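Local coordinates for glycoside hydrolase family 31 (Trueperella pyogenes, PDB 5I0F), which probably breaks down cycloalternan, a cyclic glucose oligosaccharide, through a covalent glycosyl-enzyme intermediate, as family 31 glycoside hydrolases do, at residues 533-538 against 602-607; 577-582 against 586-591; 199-204 against 564-569; 538-543 against 558-563. One frame throughout, in Å; residues are numbered along the deposited sequence.

Contact 1 (533-538 against 602-607); sequences EDSTWE and RDRTPW. With CA (calcium ion), chain E.
Ser535 and Arg604 carry this contact alone, through one side-chain hydrogen bond. Arg604 NH2 donates to Ser535 OG at 2.9 Å, with an N-H...O angle of 145°. The hydroxyl sits at the edge of the guanidinium, 22° out of its plane. Ser535 OG lies anti to its own carbonyl carbon (chi1 -69°), and this sends the hydroxyl out to the arginine. The same OG also hydrogen-bonds Ala563 O, just after barrel strand 558-561, and so holds two partners. Arg604 bends at chi2 and then runs out straight, which carries the guanidinium across a backbone separation of 10.2 Å between Ser535 CA and Arg604 CA. Several carbonyls hold the group in place. Arg604 NH1 donates to Arg602 O at 2.8 Å, in the guanidinium plane and on a carbonyl lone pair. Outside the two segments, Arg604 NE meets Gly564 O and NH1 also meets Gly567 O. These bonds fix the rotation of the guanidinium.

Ser535 is the centre of an inverse gamma turn, closed by a weak bond from Thr536 N to Asp534 O at 3.1 Å. Within the same turn, Asp534 OD1 binds a calcium ion at 2.5 Å. Five waters also bind the metal. One of them, 2.4 Å from the calcium ion, accepts from Ser535 N at 3.0 Å, so the turn and the metal are coupled. The arrangement is one of loops above the strand ends of a TIM barrel, here joined by an arginine that hydrogen-bonds a serine hydroxyl and backbone carbonyls, beside a largely water-coordinated calcium site.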
# COMPACT_ATOMS: atom_id res chain seq x y z
N GLU A 533 -9.22 -4.76 -4.83
CA GLU A 533 -9.97 -4.23 -5.96
C GLU A 533 -11.25 -4.99 -6.28
O GLU A 533 -11.44 -6.14 -5.87
CB GLU A 533 -9.11 -4.17 -7.25
CG GLU A 533 -8.52 -2.78 -7.61
CD GLU A 533 -9.55 -1.74 -8.06
OE1 GLU A 533 -10.74 -1.81 -7.64
OE2 GLU A 533 -9.18 -0.82 -8.85
N ASP A 534 -12.11 -4.33 -7.04
CA ASP A 534 -13.28 -4.93 -7.66
C ASP A 534 -12.88 -5.84 -8.84
O ASP A 534 -11.77 -5.74 -9.38
CB ASP A 534 -14.22 -3.84 -8.16
CG ASP A 534 -14.90 -3.09 -7.03
OD1 ASP A 534 -15.67 -3.72 -6.27
OD2 ASP A 534 -14.68 -1.86 -6.89
N SER A 535 -13.78 -6.74 -9.20
CA SER A 535 -13.60 -7.60 -10.35
C SER A 535 -14.09 -6.92 -11.61
O SER A 535 -15.19 -7.23 -12.12
CB SER A 535 -14.32 -8.95 -10.16
OG SER A 535 -13.69 -9.72 -9.14
N THR A 536 -13.26 -6.02 -12.12
CA THR A 536 -13.56 -5.21 -13.30
C THR A 536 -12.40 -5.16 -14.29
O THR A 536 -11.22 -5.35 -13.91
CB THR A 536 -13.90 -3.76 -12.92
OG1 THR A 536 -12.76 -3.10 -12.38
CG2 THR A 536 -15.07 -3.69 -11.94
N TRP A 537 -12.73 -4.84 -15.55
CA TRP A 537 -11.70 -4.63 -16.57
C TRP A 537 -10.79 -3.44 -16.22
O TRP A 537 -9.60 -3.51 -16.41
CB TRP A 537 -12.30 -4.47 -17.97
CG TRP A 537 -12.99 -5.71 -18.41
CD1 TRP A 537 -14.31 -6.01 -18.25
CD2 TRP A 537 -12.39 -6.83 -19.06
NE1 TRP A 537 -14.58 -7.26 -18.78
CE2 TRP A 537 -13.41 -7.79 -19.28
CE3 TRP A 537 -11.09 -7.12 -19.49
CZ2 TRP A 537 -13.18 -9.01 -19.93
CZ3 TRP A 537 -10.86 -8.35 -20.14
CH2 TRP A 537 -11.90 -9.27 -20.34
N GLU A 538 -11.37 -2.35 -15.70
CA GLU A 538 -10.56 -1.20 -15.31
C GLU A 538 -9.56 -1.55 -14.20
O GLU A 538 -8.40 -1.12 -14.26
CB GLU A 538 -11.45 0.01 -14.89
CG GLU A 538 -10.66 1.30 -14.60
CD GLU A 538 -9.61 1.66 -15.66
OE1 GLU A 538 -9.91 1.60 -16.90
OE2 GLU A 538 -8.45 1.97 -15.25
N ARG A 602 -18.23 -17.03 -2.97
CA ARG A 602 -17.49 -16.02 -3.71
C ARG A 602 -16.02 -16.36 -3.97
O ARG A 602 -15.28 -15.51 -4.45
CB ARG A 602 -17.68 -14.66 -3.05
CG ARG A 602 -19.02 -14.06 -3.44
CD ARG A 602 -19.11 -12.63 -3.03
NE ARG A 602 -20.35 -12.00 -3.46
CZ ARG A 602 -20.67 -10.75 -3.16
NH1 ARG A 602 -19.86 -10.02 -2.42
NH2 ARG A 602 -21.81 -10.22 -3.58
N ASP A 603 -15.61 -17.60 -3.71
CA ASP A 603 -14.25 -18.03 -4.00
C ASP A 603 -13.89 -17.73 -5.47
O ASP A 603 -14.75 -17.88 -6.35
CB ASP A 603 -14.06 -19.55 -3.77
CG ASP A 603 -14.30 -19.99 -2.31
OD1 ASP A 603 -14.58 -19.12 -1.42
OD2 ASP A 603 -14.16 -21.22 -2.04
N ARG A 604 -12.63 -17.35 -5.71
CA ARG A 604 -12.07 -17.16 -7.04
C ARG A 604 -11.33 -18.41 -7.54
O ARG A 604 -10.42 -18.33 -8.39
CB ARG A 604 -11.16 -15.93 -7.08
CG ARG A 604 -11.87 -14.66 -7.52
CD ARG A 604 -12.94 -14.24 -6.54
NE ARG A 604 -13.38 -12.88 -6.83
CZ ARG A 604 -14.52 -12.31 -6.43
NH1 ARG A 604 -15.43 -12.97 -5.72
NH2 ARG A 604 -14.75 -11.06 -6.78
N THR A 605 -11.74 -19.56 -7.02
CA THR A 605 -11.25 -20.83 -7.55
C THR A 605 -11.78 -21.04 -8.97
O THR A 605 -12.85 -20.56 -9.30
CB THR A 605 -11.73 -22.00 -6.70
OG1 THR A 605 -13.17 -21.97 -6.62
CG2 THR A 605 -11.11 -21.94 -5.30
N PRO A 606 -11.05 -21.79 -9.81
CA PRO A 606 -11.53 -22.00 -11.17
C PRO A 606 -12.89 -22.67 -11.24
O PRO A 606 -13.74 -22.28 -12.06
CB PRO A 606 -10.43 -22.88 -11.77
CG PRO A 606 -9.19 -22.48 -11.04
CD PRO A 606 -9.65 -22.22 -9.64
N TRP A 607 -13.12 -23.61 -10.32
CA TRP A 607 -14.39 -24.36 -10.22
C TRP A 607 -15.57 -23.51 -9.73
O TRP A 607 -16.67 -23.63 -10.29
CB TRP A 607 -14.26 -25.66 -9.39
CG TRP A 607 -13.35 -25.58 -8.19
CD1 TRP A 607 -13.72 -25.32 -6.91
CD2 TRP A 607 -11.93 -25.71 -8.19
NE1 TRP A 607 -12.61 -25.28 -6.11
CE2 TRP A 607 -11.50 -25.53 -6.88
CE3 TRP A 607 -10.99 -25.99 -9.18
CZ2 TRP A 607 -10.16 -25.60 -6.52
CZ3 TRP A 607 -9.67 -26.07 -8.84
CH2 TRP A 607 -9.27 -25.89 -7.52
CA CA E . -17.93 -4.51 -7.13
O HOH W 1 -16.51 -6.24 -7.96
O HOH W 2 -17.59 -5.32 -4.75
O HOH W 3 -19.87 -5.66 -6.75
O HOH W 4 -18.72 -2.30 -6.17
O HOH W 5 -17.79 -3.18 -9.05

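Contact 2 (577-582 against 586-591); sequences RAFAAA and PIMQYH. With BGC (beta-D-glucopyranose), chain C.
This contact belongs to a beta-alpha-beta unit of the TIM barrel, where helix 572-583 turns back into strand 587-590, the last of the eight. Met588 is its main side chain. CG stands anti to the backbone N (chi1 -179°) and the chain stays extended to its end, which brings the methyl to Phe579. Met588 CE lies 3.4 Å from Phe579 CE1, and it also meets CD1 and CZ of the same ring. The approach is oblique to the ring, and the two side chains cross at about a right angle. Closer to the backbone, Met588 CG packs on Ala582 CB at 4.1 Å. Met588 CB rests near the carbonyl Ala582 O at 3.6 Å. No direct hydrogen bond joins the segments. Instead a water lies within hydrogen-bonding distance of Ala582 O, at 3.0 Å, and Ile587 O, at 2.7 Å, though its two protons cannot serve every acceptor near it.

Past the strand, His591 leaves this apolar packing for the glycan pocket. His591 NE2 lies 2.9 Å from both O3 and O4 of the beta-D-glucopyranose, and donates to O4. The sugar meets the ring at its edge.

Strand 587-590 lies between strands 558-561 and 297-300 and so closes the barrel. Helix 617-646 packs on the outer layer, where Tyr625 and Thr626 touch Phe579 and Arg629 touches Met588.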
# COMPACT_ATOMS: atom_id res chain seq x y z
N ARG A 577 -8.99 -13.87 -19.09
CA ARG A 577 -7.92 -12.97 -19.52
C ARG A 577 -6.97 -12.65 -18.37
O ARG A 577 -5.75 -12.59 -18.56
CB ARG A 577 -8.48 -11.66 -20.09
CG ARG A 577 -9.33 -11.77 -21.33
CD ARG A 577 -8.66 -12.54 -22.44
NE ARG A 577 -9.30 -12.34 -23.74
CZ ARG A 577 -8.96 -12.97 -24.86
NH1 ARG A 577 -7.98 -13.87 -24.88
NH2 ARG A 577 -9.62 -12.69 -25.99
N ALA A 578 -7.51 -12.49 -17.18
CA ALA A 578 -6.72 -12.17 -16.01
C ALA A 578 -5.86 -13.35 -15.55
O ALA A 578 -4.73 -13.16 -15.10
CB ALA A 578 -7.62 -11.71 -14.88
N PHE A 579 -6.42 -14.56 -15.65
CA PHE A 579 -5.67 -15.77 -15.28
C PHE A 579 -4.47 -15.94 -16.23
O PHE A 579 -3.36 -16.24 -15.79
CB PHE A 579 -6.60 -17.00 -15.27
CG PHE A 579 -6.07 -18.18 -14.48
CD1 PHE A 579 -5.11 -19.03 -15.00
CD2 PHE A 579 -6.60 -18.47 -13.22
CE1 PHE A 579 -4.65 -20.13 -14.29
CE2 PHE A 579 -6.15 -19.58 -12.49
CZ PHE A 579 -5.16 -20.40 -13.02
N ALA A 580 -4.69 -15.71 -17.53
CA ALA A 580 -3.61 -15.78 -18.53
C ALA A 580 -2.53 -14.73 -18.25
O ALA A 580 -1.32 -15.02 -18.26
CB ALA A 580 -4.18 -15.61 -19.94
N ALA A 581 -2.95 -13.51 -17.93
CA ALA A 581 -1.99 -12.46 -17.64
C ALA A 581 -1.18 -12.77 -16.40
O ALA A 581 0.06 -12.58 -16.41
CB ALA A 581 -2.69 -11.12 -17.47
N ALA A 582 -1.87 -13.22 -15.34
CA ALA A 582 -1.24 -13.53 -14.07
C ALA A 582 -0.17 -14.62 -14.21
O ALA A 582 0.80 -14.63 -13.45
CB ALA A 582 -2.29 -13.94 -13.03
N PRO A 586 5.19 -11.85 -11.71
CA PRO A 586 6.11 -12.47 -10.73
C PRO A 586 5.44 -13.43 -9.73
O PRO A 586 5.88 -14.57 -9.60
CB PRO A 586 6.76 -11.27 -10.04
CG PRO A 586 6.63 -10.15 -11.05
CD PRO A 586 5.32 -10.38 -11.73
N ILE A 587 4.33 -12.99 -9.12
CA ILE A 587 3.56 -13.81 -8.18
C ILE A 587 2.15 -13.98 -8.73
O ILE A 587 1.47 -12.99 -9.06
CB ILE A 587 3.49 -13.20 -6.78
CG1 ILE A 587 4.90 -12.89 -6.24
CG2 ILE A 587 2.71 -14.08 -5.83
CD1 ILE A 587 5.79 -14.09 -6.05
N MET A 588 1.76 -15.24 -8.87
CA MET A 588 0.48 -15.64 -9.45
C MET A 588 -0.42 -16.15 -8.33
O MET A 588 -0.11 -17.17 -7.69
CB MET A 588 0.70 -16.72 -10.51
CG MET A 588 -0.58 -17.18 -11.18
SD MET A 588 -0.27 -18.62 -12.22
CE MET A 588 -1.87 -18.71 -13.04
N GLN A 589 -1.55 -15.48 -8.10
CA GLN A 589 -2.38 -15.73 -6.94
C GLN A 589 -3.83 -15.37 -7.17
O GLN A 589 -4.13 -14.29 -7.70
CB GLN A 589 -1.84 -14.89 -5.77
CG GLN A 589 -2.58 -15.02 -4.44
CD GLN A 589 -3.27 -13.74 -3.94
OE1 GLN A 589 -3.51 -13.59 -2.74
NE2 GLN A 589 -3.59 -12.82 -4.85
N TYR A 590 -4.73 -16.24 -6.74
CA TYR A 590 -6.17 -15.89 -6.68
C TYR A 590 -6.60 -15.73 -5.22
O TYR A 590 -6.02 -16.35 -4.32
CB TYR A 590 -7.04 -16.89 -7.45
CG TYR A 590 -7.22 -18.25 -6.80
CD1 TYR A 590 -8.14 -18.43 -5.76
CD2 TYR A 590 -6.51 -19.37 -7.26
CE1 TYR A 590 -8.32 -19.69 -5.17
CE2 TYR A 590 -6.68 -20.63 -6.69
CZ TYR A 590 -7.58 -20.79 -5.65
OH TYR A 590 -7.75 -22.03 -5.09
N HIS A 591 -7.62 -14.92 -5.00
CA HIS A 591 -8.06 -14.54 -3.66
C HIS A 591 -9.52 -14.07 -3.68
O HIS A 591 -10.02 -13.64 -4.72
CB HIS A 591 -7.11 -13.45 -3.11
CG HIS A 591 -7.42 -12.99 -1.71
ND1 HIS A 591 -7.67 -13.85 -0.67
CD2 HIS A 591 -7.44 -11.74 -1.17
CE1 HIS A 591 -7.91 -13.15 0.43
NE2 HIS A 591 -7.76 -11.87 0.15
C2 BGC C . -6.41 -7.52 2.59
C3 BGC C . -7.34 -8.59 2.00
C4 BGC C . -7.77 -9.55 3.10
C5 BGC C . -8.41 -8.79 4.27
C6 BGC C . -8.64 -9.75 5.43
C1 BGC C . -6.36 -7.35 4.13
O2 BGC C . -6.04 -6.40 1.77
O3 BGC C . -6.68 -9.29 0.93
O4 BGC C . -8.70 -10.52 2.59
O5 BGC C . -7.62 -7.66 4.74
O6 BGC C . -9.43 -9.13 6.45
O HOH W 6 0.15 -12.67 -11.34

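Contact 3 (199-204 against 564-569); sequences QYKAQG and GFSGPV. With GLC (alpha-D-glucopyranose), chain B; BGC (beta-D-glucopyranose), chain C.
The glycan pocket at the mouth of the TIM barrel is lined here from two parts of the chain: 199-204, far earlier in the sequence, and the loop 564-569 that follows barrel strand 558-561. Tyr200 and Phe565 both belong to the pocket. Tyr200 offers one ring face to the alpha-D-glucopyranose, with CE1 3.7 Å from sugar C2. Lys201 CG covers the opposite face, 3.7 Å above the ring centre. The tyrosine ring is thus held between its own neighbour and the sugar. Phe565 works differently. Its CZ comes 3.6 Å from O2 of the alpha-D-glucopyranose, which lies at the ring edge, and its CE2 is 3.7 Å from C3 of the beta-D-glucopyranose.

Direct contact between the segments centres on Ser566. Its OG is anti to the backbone N (chi1 179°) and points to the lysine and tyrosine ends. Glu593 is the stronger partner here: it hydrogen-bonds both Tyr200 OH and Ser566 OG, one through each carboxylate oxygen. Lys201 NZ is held mainly by Asp534, whose carboxylate also binds calcium.

Within 199-204 two glutamines brace the bend. Gln199 NE2 donates to Lys201 O, and Gln203 NE2 returns a bond to Gln199 O. Between the segments, Lys201, bent at chi3, adds a weak hydrogen bond from NZ to Ser566 OG at 3.3 Å.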
# COMPACT_ATOMS: atom_id res chain seq x y z
N GLN A 199 -6.25 3.13 0.38
CA GLN A 199 -7.35 3.42 -0.52
C GLN A 199 -8.03 2.10 -0.85
O GLN A 199 -7.43 1.26 -1.57
CB GLN A 199 -6.86 4.13 -1.79
CG GLN A 199 -7.91 4.36 -2.86
CD GLN A 199 -9.11 5.11 -2.37
OE1 GLN A 199 -8.99 6.17 -1.76
NE2 GLN A 199 -10.28 4.57 -2.63
N TYR A 200 -9.24 1.91 -0.32
CA TYR A 200 -9.97 0.66 -0.48
C TYR A 200 -10.64 0.69 -1.85
O TYR A 200 -11.65 1.35 -2.02
CB TYR A 200 -10.97 0.40 0.65
CG TYR A 200 -11.89 -0.81 0.45
CD1 TYR A 200 -11.37 -2.11 0.36
CD2 TYR A 200 -13.27 -0.66 0.38
CE1 TYR A 200 -12.22 -3.21 0.18
CE2 TYR A 200 -14.11 -1.75 0.21
CZ TYR A 200 -13.59 -3.02 0.10
OH TYR A 200 -14.43 -4.11 -0.05
N LYS A 201 -10.03 -0.02 -2.79
CA LYS A 201 -10.48 -0.15 -4.19
C LYS A 201 -10.32 1.15 -4.98
O LYS A 201 -10.18 2.24 -4.41
CB LYS A 201 -11.91 -0.75 -4.28
CG LYS A 201 -12.06 -2.02 -3.43
CD LYS A 201 -13.33 -2.83 -3.67
CE LYS A 201 -14.59 -2.03 -3.46
NZ LYS A 201 -15.81 -2.86 -3.66
N ALA A 202 -10.32 1.00 -6.30
CA ALA A 202 -10.23 2.12 -7.25
C ALA A 202 -9.03 3.04 -6.97
O ALA A 202 -9.14 4.27 -7.02
CB ALA A 202 -11.53 2.92 -7.23
N GLN A 203 -7.86 2.45 -6.70
CA GLN A 203 -6.66 3.24 -6.40
C GLN A 203 -6.26 4.12 -7.59
O GLN A 203 -5.80 5.26 -7.40
CB GLN A 203 -5.50 2.34 -6.03
CG GLN A 203 -5.69 1.51 -4.74
CD GLN A 203 -6.42 0.17 -4.96
OE1 GLN A 203 -6.55 -0.32 -6.09
NE2 GLN A 203 -6.86 -0.45 -3.87
N GLY A 204 -6.44 3.60 -8.81
CA GLY A 204 -6.13 4.36 -10.02
C GLY A 204 -7.05 5.54 -10.25
O GLY A 204 -6.59 6.61 -10.63
N GLY A 564 -9.67 -9.66 -9.51
CA GLY A 564 -10.31 -8.99 -8.40
C GLY A 564 -10.85 -9.93 -7.30
O GLY A 564 -11.29 -11.06 -7.57
N PHE A 565 -10.82 -9.44 -6.07
CA PHE A 565 -11.25 -10.24 -4.93
C PHE A 565 -12.62 -9.88 -4.36
O PHE A 565 -13.17 -10.67 -3.58
CB PHE A 565 -10.16 -10.28 -3.84
CG PHE A 565 -10.33 -9.29 -2.70
CD1 PHE A 565 -10.63 -7.96 -2.90
CD2 PHE A 565 -10.05 -9.70 -1.42
CE1 PHE A 565 -10.74 -7.08 -1.82
CE2 PHE A 565 -10.14 -8.84 -0.34
CZ PHE A 565 -10.48 -7.52 -0.54
N SER A 566 -13.16 -8.71 -4.73
CA SER A 566 -14.35 -8.14 -4.08
C SER A 566 -15.58 -8.23 -4.99
O SER A 566 -15.48 -8.03 -6.20
CB SER A 566 -14.10 -6.69 -3.70
OG SER A 566 -15.23 -6.08 -3.09
N GLY A 567 -16.73 -8.49 -4.39
CA GLY A 567 -18.00 -8.56 -5.10
C GLY A 567 -18.29 -9.93 -5.68
O GLY A 567 -17.53 -10.89 -5.45
N PRO A 568 -19.39 -10.04 -6.43
CA PRO A 568 -19.67 -11.28 -7.15
C PRO A 568 -18.44 -11.76 -7.94
O PRO A 568 -17.59 -10.96 -8.29
CB PRO A 568 -20.80 -10.86 -8.11
CG PRO A 568 -21.53 -9.81 -7.34
CD PRO A 568 -20.46 -9.05 -6.61
N VAL A 569 -18.34 -13.06 -8.18
CA VAL A 569 -17.20 -13.57 -8.97
C VAL A 569 -17.07 -12.80 -10.32
O VAL A 569 -18.08 -12.37 -10.89
CB VAL A 569 -17.26 -15.09 -9.22
CG1 VAL A 569 -17.30 -15.85 -7.89
CG2 VAL A 569 -18.45 -15.48 -10.07
C1 GLC B . -12.32 -4.62 3.83
C2 GLC B . -11.19 -5.26 3.02
C3 GLC B . -9.86 -5.16 3.76
C4 GLC B . -9.57 -3.70 4.06
C5 GLC B . -10.72 -3.16 4.90
C6 GLC B . -10.54 -1.70 5.30
O2 GLC B . -11.52 -6.63 2.74
O3 GLC B . -8.82 -5.72 2.95
O4 GLC B . -8.30 -3.57 4.74
O5 GLC B . -11.97 -3.28 4.19
O6 GLC B . -10.71 -0.81 4.18
C2 BGC C . -6.41 -7.52 2.59
C3 BGC C . -7.34 -8.59 2.00
C4 BGC C . -7.77 -9.55 3.10
C5 BGC C . -8.41 -8.79 4.27
C6 BGC C . -8.64 -9.75 5.43
C1 BGC C . -6.36 -7.35 4.13
O2 BGC C . -6.04 -6.40 1.77
O3 BGC C . -6.68 -9.29 0.93
O4 BGC C . -8.70 -10.52 2.59
O5 BGC C . -7.62 -7.66 4.74
O6 BGC C . -9.43 -9.13 6.45

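Contact 4 (538-543 against 558-563); sequences EAFRSS and WGWDLA
Phe540 and Trp560 lie nearly parallel, their planes at 8°, but they are slid apart. The phenylalanine ring and the six-membered ring of the indole have centroids 5.5 Å apart and barely overlap. Phe540 CD1 and Trp560 CH2 make the close touch, at 3.5 Å. Trp560 CG stands between its backbone N and carbonyl carbon (chi1 67°), which turns the indole along the helix surface. One end of its benzo ring meets Phe540 and the other side meets Ser543. Trp560 CE3 is 3.4 Å from both Ser543 CB and Ser543 OG, approached obliquely. The Ser543 hydroxyl is turned back to its own helix and donates to Ala539 O at 2.7 Å. That carbonyl also takes the Ser543 N bond, from the opposite face of its plane.

Trp558 meets the same helix obliquely through CH2, 3.2 Å from Ser543 O. Its NE1 hydrogen-bonds Glu180 OE2, which helps set the rotation of the ring.

The contact is buried packing of the beta-alpha-beta unit 527-529, 537-551, 558-561. Helix 537-551 runs antiparallel to strand 558-561, their local axes 10.0 Å apart. Helix 572-583 adjoins it, with Leu574 and Ala581 on Phe540 and Ala578 on Trp560.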
# COMPACT_ATOMS: atom_id res chain seq x y z
N GLU A 538 -11.37 -2.35 -15.70
CA GLU A 538 -10.56 -1.20 -15.31
C GLU A 538 -9.56 -1.55 -14.20
O GLU A 538 -8.40 -1.12 -14.26
CB GLU A 538 -11.45 0.01 -14.89
CG GLU A 538 -10.66 1.30 -14.60
CD GLU A 538 -9.61 1.66 -15.66
OE1 GLU A 538 -9.91 1.60 -16.90
OE2 GLU A 538 -8.45 1.97 -15.25
N ALA A 539 -9.99 -2.35 -13.24
CA ALA A 539 -9.08 -2.78 -12.17
C ALA A 539 -7.94 -3.68 -12.68
O ALA A 539 -6.80 -3.58 -12.19
CB ALA A 539 -9.86 -3.46 -11.06
N PHE A 540 -8.25 -4.55 -13.63
CA PHE A 540 -7.26 -5.37 -14.34
C PHE A 540 -6.19 -4.47 -14.99
O PHE A 540 -4.99 -4.65 -14.74
CB PHE A 540 -8.02 -6.26 -15.36
CG PHE A 540 -7.18 -7.17 -16.22
CD1 PHE A 540 -5.86 -7.49 -15.95
CD2 PHE A 540 -7.77 -7.74 -17.35
CE1 PHE A 540 -5.14 -8.35 -16.76
CE2 PHE A 540 -7.06 -8.63 -18.17
CZ PHE A 540 -5.74 -8.91 -17.88
N ARG A 541 -6.63 -3.49 -15.79
CA ARG A 541 -5.67 -2.56 -16.40
C ARG A 541 -4.84 -1.81 -15.36
O ARG A 541 -3.61 -1.67 -15.53
CB ARG A 541 -6.38 -1.55 -17.31
CG ARG A 541 -7.00 -2.23 -18.53
CD ARG A 541 -7.66 -1.28 -19.51
NE ARG A 541 -8.92 -0.71 -19.02
CZ ARG A 541 -10.16 -1.13 -19.32
NH1 ARG A 541 -11.19 -0.50 -18.78
NH2 ARG A 541 -10.42 -2.17 -20.12
N SER A 542 -5.49 -1.34 -14.30
CA SER A 542 -4.78 -0.63 -13.22
C SER A 542 -3.76 -1.49 -12.53
O SER A 542 -2.65 -1.02 -12.18
CB SER A 542 -5.75 -0.06 -12.17
OG SER A 542 -6.54 0.95 -12.77
N SER A 543 -4.09 -2.77 -12.37
CA SER A 543 -3.19 -3.71 -11.72
C SER A 543 -1.93 -3.96 -12.55
O SER A 543 -0.85 -4.06 -11.98
CB SER A 543 -3.90 -5.02 -11.32
OG SER A 543 -5.06 -4.79 -10.48
N TRP A 558 6.22 -9.10 -7.05
CA TRP A 558 4.94 -8.46 -7.03
C TRP A 558 3.88 -9.37 -7.63
O TRP A 558 4.13 -10.07 -8.61
CB TRP A 558 5.02 -7.16 -7.82
CG TRP A 558 3.73 -6.42 -7.95
CD1 TRP A 558 3.29 -5.39 -7.20
CD2 TRP A 558 2.71 -6.67 -8.93
NE1 TRP A 558 2.05 -4.97 -7.63
CE2 TRP A 558 1.67 -5.74 -8.70
CE3 TRP A 558 2.58 -7.58 -9.99
CZ2 TRP A 558 0.53 -5.69 -9.49
CZ3 TRP A 558 1.43 -7.54 -10.76
CH2 TRP A 558 0.42 -6.60 -10.51
N GLY A 559 2.70 -9.32 -7.06
CA GLY A 559 1.51 -9.92 -7.67
C GLY A 559 0.25 -9.16 -7.34
O GLY A 559 0.28 -8.02 -6.88
N TRP A 560 -0.88 -9.80 -7.59
CA TRP A 560 -2.19 -9.17 -7.44
C TRP A 560 -3.25 -10.27 -7.33
O TRP A 560 -2.98 -11.44 -7.62
CB TRP A 560 -2.49 -8.21 -8.62
CG TRP A 560 -2.68 -8.91 -9.98
CD1 TRP A 560 -1.78 -9.73 -10.61
CD2 TRP A 560 -3.84 -8.85 -10.84
NE1 TRP A 560 -2.31 -10.19 -11.80
CE2 TRP A 560 -3.56 -9.66 -11.97
CE3 TRP A 560 -5.07 -8.19 -10.77
CZ2 TRP A 560 -4.48 -9.82 -13.02
CZ3 TRP A 560 -5.97 -8.34 -11.81
CH2 TRP A 560 -5.67 -9.17 -12.92
N ASP A 561 -4.43 -9.89 -6.87
CA ASP A 561 -5.59 -10.80 -6.80
C ASP A 561 -6.14 -10.93 -8.21
O ASP A 561 -6.84 -10.04 -8.70
CB ASP A 561 -6.67 -10.23 -5.92
CG ASP A 561 -6.24 -9.98 -4.48
OD1 ASP A 561 -5.23 -10.57 -3.96
OD2 ASP A 561 -6.94 -9.16 -3.86
N LEU A 562 -5.82 -12.00 -8.91
CA LEU A 562 -6.18 -12.05 -10.32
C LEU A 562 -7.71 -11.97 -10.48
O LEU A 562 -8.45 -12.62 -9.75
CB LEU A 562 -5.58 -13.28 -11.03
CG LEU A 562 -6.07 -14.67 -10.66
CD1 LEU A 562 -7.29 -15.12 -11.49
CD2 LEU A 562 -4.96 -15.70 -10.81
N ALA A 563 -8.17 -11.10 -11.40
CA ALA A 563 -9.56 -10.83 -11.67
C ALA A 563 -10.35 -10.18 -10.53
O ALA A 563 -11.58 -10.12 -10.60
CB ALA A 563 -10.26 -12.09 -12.17

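How the contacts relate
From the N terminus, 199-204 comes first and waits some 360 residues for its partner 564-569, so contact 3 closes the longest loop and brings an earlier part of the chain to the barrel. Contact 1 opens at 533-538, within that loop, and closes at 602-607, beyond it; the two therefore cross. Asp534 and Lys201 join them by a salt bridge. Contact 4 closes a short loop that lies within both, and it shares Glu538 with contact 1. Contact 2 follows contact 4 in series, still within contact 1. Contacts 4 and 2 each pack a helix on the next strand, and these strands, 558-561 and 587-590, are barrel neighbours. Contacts 2 and 3 meet the same beta-D-glucopyranose.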